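Local structure of CaaX farnesyltransferase alpha subunit Ram2 (Aspergillus fumigatus, 4LNG) at residues N84-T89 and L120-I125. The protein probably serves as the alpha subunit of a heterodimeric protein prenyltransferase that attaches farnesyl or geranylgeranyl groups to CaaX proteins. The protein carries 1 engineered substitution. Sequence-based numbering, arbitrary orientation.
Sequences NPAHYT and LKNYQI. With EDO (1,2-ethanediol), chain C.
Asn-122 reaches across to the backbone of Pro-85, joining the turns that enter helices 88-101 and 124-133 in two consecutive prenyltransferase alpha-subunit repeats, units related to TPR helical hairpins. Asn-122 ND2 gives Pro-85 O a weak bond, 3.1 Å long with an N-H...O angle of 149°. Pro-85 O has a second donor, Trp-91 NE1 of helix 88-101, so two N-H groups share one carbonyl. Crossing the proline ring obliquely, ND2 of Asn-122 touches Pro-85 CB (3.6 Å).

The amide oxygen makes a capping bond at the turn leading into helix 124-133: Asn-122 OD1 accepts from Ile-125 N at 2.9 Å, with the donor almost in line with the C=O bond (174°). With CG trans to the backbone N (chi1 -178°), one group serves its own turn through oxygen and the neighbouring repeat through nitrogen.

Gln-124 adds a looser layer. Its CB lies 4.0 Å from Pro-85 O, and a bend of the chain at chi2 places CD over the centre of one face of the Tyr-123 ring, 4.0 Å above it.

On the opposing side, Asn-84 to His-87 form a type I beta turn, closed by His-87 N to Asn-84 O and reinforced by an Asx turn in which Asn-84 OD1 accepts from Ala-86 N, the donor sitting above the carbonyl plane. His-87 is the N-cap of the next helix, ND1 bonding to Val-90 N. The Ram1 beta subunit borders this helix start, where Tyr-88 OH bonds to its Met-197 O and Gly-192 N. At the ring edge, near its plane, His-87 NE2 and O2 of a 1,2-ethanediol, probably from the crystallisation liquor, share a 3.0 Å hydrogen bond.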
ATOM      1  N   ASN A  84       0.940  23.091  -9.713  1.00 20.70           N
ATOM      2  CA  ASN A  84       1.188  21.932  -8.864  1.00 18.56           C
ATOM      3  C   ASN A  84      -0.102  21.240  -8.440  1.00 17.80           C
ATOM      4  O   ASN A  84      -0.656  21.543  -7.383  1.00 15.36           O
ATOM      5  CB  ASN A  84       1.989  22.343  -7.627  1.00 19.16           C
ATOM      6  CG  ASN A  84       2.238  21.183  -6.681  1.00 22.06           C
ATOM      7  OD1 ASN A  84       2.174  20.018  -7.075  1.00 21.80           O
ATOM      8  ND2 ASN A  84       2.519  21.500  -5.421  1.00 21.75           N
ATOM      9  N   PRO A  85      -0.579  20.297  -9.262  1.00 18.80           N
ATOM     10  CA  PRO A  85      -1.831  19.581  -8.984  1.00 19.86           C
ATOM     11  C   PRO A  85      -1.732  18.617  -7.801  1.00 17.82           C
ATOM     12  O   PRO A  85      -2.755  18.099  -7.359  1.00 18.69           O
ATOM     13  CB  PRO A  85      -2.101  18.819 -10.287  1.00 22.36           C
ATOM     14  CG  PRO A  85      -0.769  18.699 -10.948  1.00 22.61           C
ATOM     15  CD  PRO A  85      -0.008  19.937 -10.573  1.00 22.56           C
ATOM     16  N   ALA A  86      -0.527  18.390  -7.289  1.00 17.53           N
ATOM     17  CA  ALA A  86      -0.353  17.522  -6.125  1.00 17.64           C
ATOM     18  C   ALA A  86      -0.365  18.307  -4.810  1.00 21.39           C
ATOM     19  O   ALA A  86       0.053  17.799  -3.770  1.00 22.00           O
ATOM     20  CB  ALA A  86       0.930  16.711  -6.253  1.00 17.72           C
ATOM     21  N   HIS A  87      -0.843  19.547  -4.862  1.00 18.91           N
ATOM     22  CA  HIS A  87      -0.972  20.385  -3.674  1.00 15.87           C
ATOM     23  C   HIS A  87      -2.302  20.061  -2.992  1.00 16.35           C
ATOM     24  O   HIS A  87      -3.332  20.635  -3.340  1.00 19.46           O
ATOM     25  CB  HIS A  87      -0.933  21.857  -4.099  1.00 17.88           C
ATOM     26  CG  HIS A  87      -0.724  22.825  -2.972  1.00 19.78           C
ATOM     27  ND1 HIS A  87      -1.620  22.971  -1.936  1.00 21.12           N
ATOM     28  CD2 HIS A  87       0.263  23.724  -2.746  1.00 24.26           C
ATOM     29  CE1 HIS A  87      -1.184  23.904  -1.107  1.00 25.15           C
ATOM     30  NE2 HIS A  87      -0.043  24.377  -1.574  1.00 25.32           N
ATOM     31  N   TYR A  88      -2.287  19.143  -2.026  1.00 17.01           N
ATOM     32  CA  TYR A  88      -3.533  18.648  -1.430  1.00 14.91           C
ATOM     33  C   TYR A  88      -4.364  19.741  -0.755  1.00 15.07           C
ATOM     34  O   TYR A  88      -5.595  19.721  -0.818  1.00 15.77           O
ATOM     35  CB  TYR A  88      -3.280  17.474  -0.463  1.00 13.18           C
ATOM     36  CG  TYR A  88      -2.435  17.812   0.750  1.00 11.65           C
ATOM     37  CD1 TYR A  88      -3.017  18.302   1.914  1.00 12.34           C
ATOM     38  CD2 TYR A  88      -1.058  17.631   0.733  1.00 13.90           C
ATOM     39  CE1 TYR A  88      -2.247  18.616   3.025  1.00 13.75           C
ATOM     40  CE2 TYR A  88      -0.280  17.940   1.840  1.00 15.84           C
ATOM     41  CZ  TYR A  88      -0.883  18.433   2.981  1.00 15.98           C
ATOM     42  OH  TYR A  88      -0.115  18.744   4.081  1.00 17.49           O
ATOM     43  N   THR A  89      -3.690  20.688  -0.114  1.00 13.48           N
ATOM     44  CA  THR A  89      -4.370  21.761   0.602  1.00 16.32           C
ATOM     45  C   THR A  89      -5.240  22.621  -0.318  1.00 15.26           C
ATOM     46  O   THR A  89      -6.366  22.975   0.028  1.00 13.89           O
ATOM     47  CB  THR A  89      -3.361  22.663   1.336  1.00 18.18           C
ATOM     48  OG1 THR A  89      -2.611  21.876   2.269  1.00 18.06           O
ATOM     49  CG2 THR A  89      -4.073  23.788   2.076  1.00 17.52           C
ATOM     50  N   LEU A 120      -2.930  12.143 -15.763  1.00 17.01           N
ATOM     51  CA  LEU A 120      -3.469  10.789 -15.615  1.00 18.55           C
ATOM     52  C   LEU A 120      -3.197  10.124 -14.271  1.00 20.65           C
ATOM     53  O   LEU A 120      -4.039   9.387 -13.754  1.00 20.07           O
ATOM     54  CB  LEU A 120      -2.913   9.877 -16.712  1.00 18.10           C
ATOM     55  CG  LEU A 120      -3.297  10.189 -18.155  1.00 19.03           C
ATOM     56  CD1 LEU A 120      -2.862   9.038 -19.055  1.00 17.67           C
ATOM     57  CD2 LEU A 120      -4.796  10.454 -18.278  1.00 19.75           C
ATOM     58  N   LYS A 121      -2.014  10.364 -13.717  1.00 16.04           N
ATOM     59  CA  LYS A 121      -1.598   9.648 -12.518  1.00 16.18           C
ATOM     60  C   LYS A 121      -1.915  10.390 -11.220  1.00 16.87           C
ATOM     61  O   LYS A 121      -1.619   9.899 -10.134  1.00 19.58           O
ATOM     62  CB  LYS A 121      -0.109   9.295 -12.605  1.00 19.94           C
ATOM     63  CG  LYS A 121       0.217   8.405 -13.801  1.00 25.44           C
ATOM     64  CD  LYS A 121       1.700   8.099 -13.917  1.00 31.64           C
ATOM     65  CE  LYS A 121       1.974   7.230 -15.139  1.00 34.47           C
ATOM     66  NZ  LYS A 121       3.414   6.860 -15.264  1.00 35.24           N
ATOM     67  N   ASN A 122      -2.538  11.560 -11.331  1.00 16.25           N
ATOM     68  CA  ASN A 122      -2.869  12.356 -10.149  1.00 15.53           C
ATOM     69  C   ASN A 122      -4.139  11.857  -9.469  1.00 15.62           C
ATOM     70  O   ASN A 122      -5.184  11.763 -10.108  1.00 16.16           O
ATOM     71  CB  ASN A 122      -3.033  13.827 -10.531  1.00 16.46           C
ATOM     72  CG  ASN A 122      -3.326  14.713  -9.333  1.00 19.83           C
ATOM     73  OD1 ASN A 122      -4.438  14.722  -8.805  1.00 20.03           O
ATOM     74  ND2 ASN A 122      -2.328  15.470  -8.903  1.00 20.53           N
ATOM     75  N   TYR A 123      -4.064  11.559  -8.175  1.00 14.30           N
ATOM     76  CA  TYR A 123      -5.229  11.017  -7.474  1.00 18.82           C
ATOM     77  C   TYR A 123      -6.038  12.063  -6.697  1.00 16.09           C
ATOM     78  O   TYR A 123      -7.203  11.827  -6.373  1.00 14.56           O
ATOM     79  CB  TYR A 123      -4.843   9.833  -6.575  1.00 24.30           C
ATOM     80  CG  TYR A 123      -3.945  10.186  -5.411  1.00 30.61           C
ATOM     81  CD1 TYR A 123      -4.480  10.604  -4.200  1.00 34.70           C
ATOM     82  CD2 TYR A 123      -2.562  10.083  -5.518  1.00 36.27           C
ATOM     83  CE1 TYR A 123      -3.666  10.922  -3.127  1.00 38.79           C
ATOM     84  CE2 TYR A 123      -1.735  10.400  -4.448  1.00 37.60           C
ATOM     85  CZ  TYR A 123      -2.295  10.820  -3.256  1.00 40.64           C
ATOM     86  OH  TYR A 123      -1.488  11.137  -2.185  1.00 43.81           O
ATOM     87  N   GLN A 124      -5.430  13.212  -6.408  1.00 15.22           N
ATOM     88  CA  GLN A 124      -6.135  14.301  -5.726  1.00 15.45           C
ATOM     89  C   GLN A 124      -7.349  14.777  -6.528  1.00 16.21           C
ATOM     90  O   GLN A 124      -8.395  15.113  -5.962  1.00 14.29           O
ATOM     91  CB  GLN A 124      -5.197  15.484  -5.470  1.00 21.58           C
ATOM     92  CG  GLN A 124      -4.180  15.269  -4.355  1.00 28.45           C
ATOM     93  CD  GLN A 124      -2.918  14.575  -4.829  1.00 35.71           C
ATOM     94  OE1 GLN A 124      -2.763  14.278  -6.013  1.00 37.08           O
ATOM     95  NE2 GLN A 124      -2.004  14.314  -3.900  1.00 40.54           N
ATOM     96  N   ILE A 125      -7.186  14.812  -7.847  1.00 12.91           N
ATOM     97  CA  ILE A 125      -8.243  15.191  -8.780  1.00 12.74           C
ATOM     98  C   ILE A 125      -9.478  14.315  -8.595  1.00 15.12           C
ATOM     99  O   ILE A 125     -10.615  14.768  -8.762  1.00 14.41           O
ATOM    100  CB  ILE A 125      -7.744  15.051 -10.237  1.00 15.30           C
ATOM    101  CG1 ILE A 125      -6.701  16.125 -10.552  1.00 17.79           C
ATOM    102  CG2 ILE A 125      -8.895  15.138 -11.236  1.00 17.55           C
ATOM    103  CD1 ILE A 125      -5.923  15.855 -11.834  1.00 16.54           C
TER
HETATM  104  C1  EDO C 401       0.017  27.290   0.786  1.00 31.10           C
HETATM  105  O1  EDO C 401      -0.806  26.257   1.194  1.00 29.52           O
HETATM  106  C2  EDO C 401       1.477  27.006   0.703  1.00 30.61           C
HETATM  107  O2  EDO C 401       1.914  26.207  -0.336  1.00 29.08           O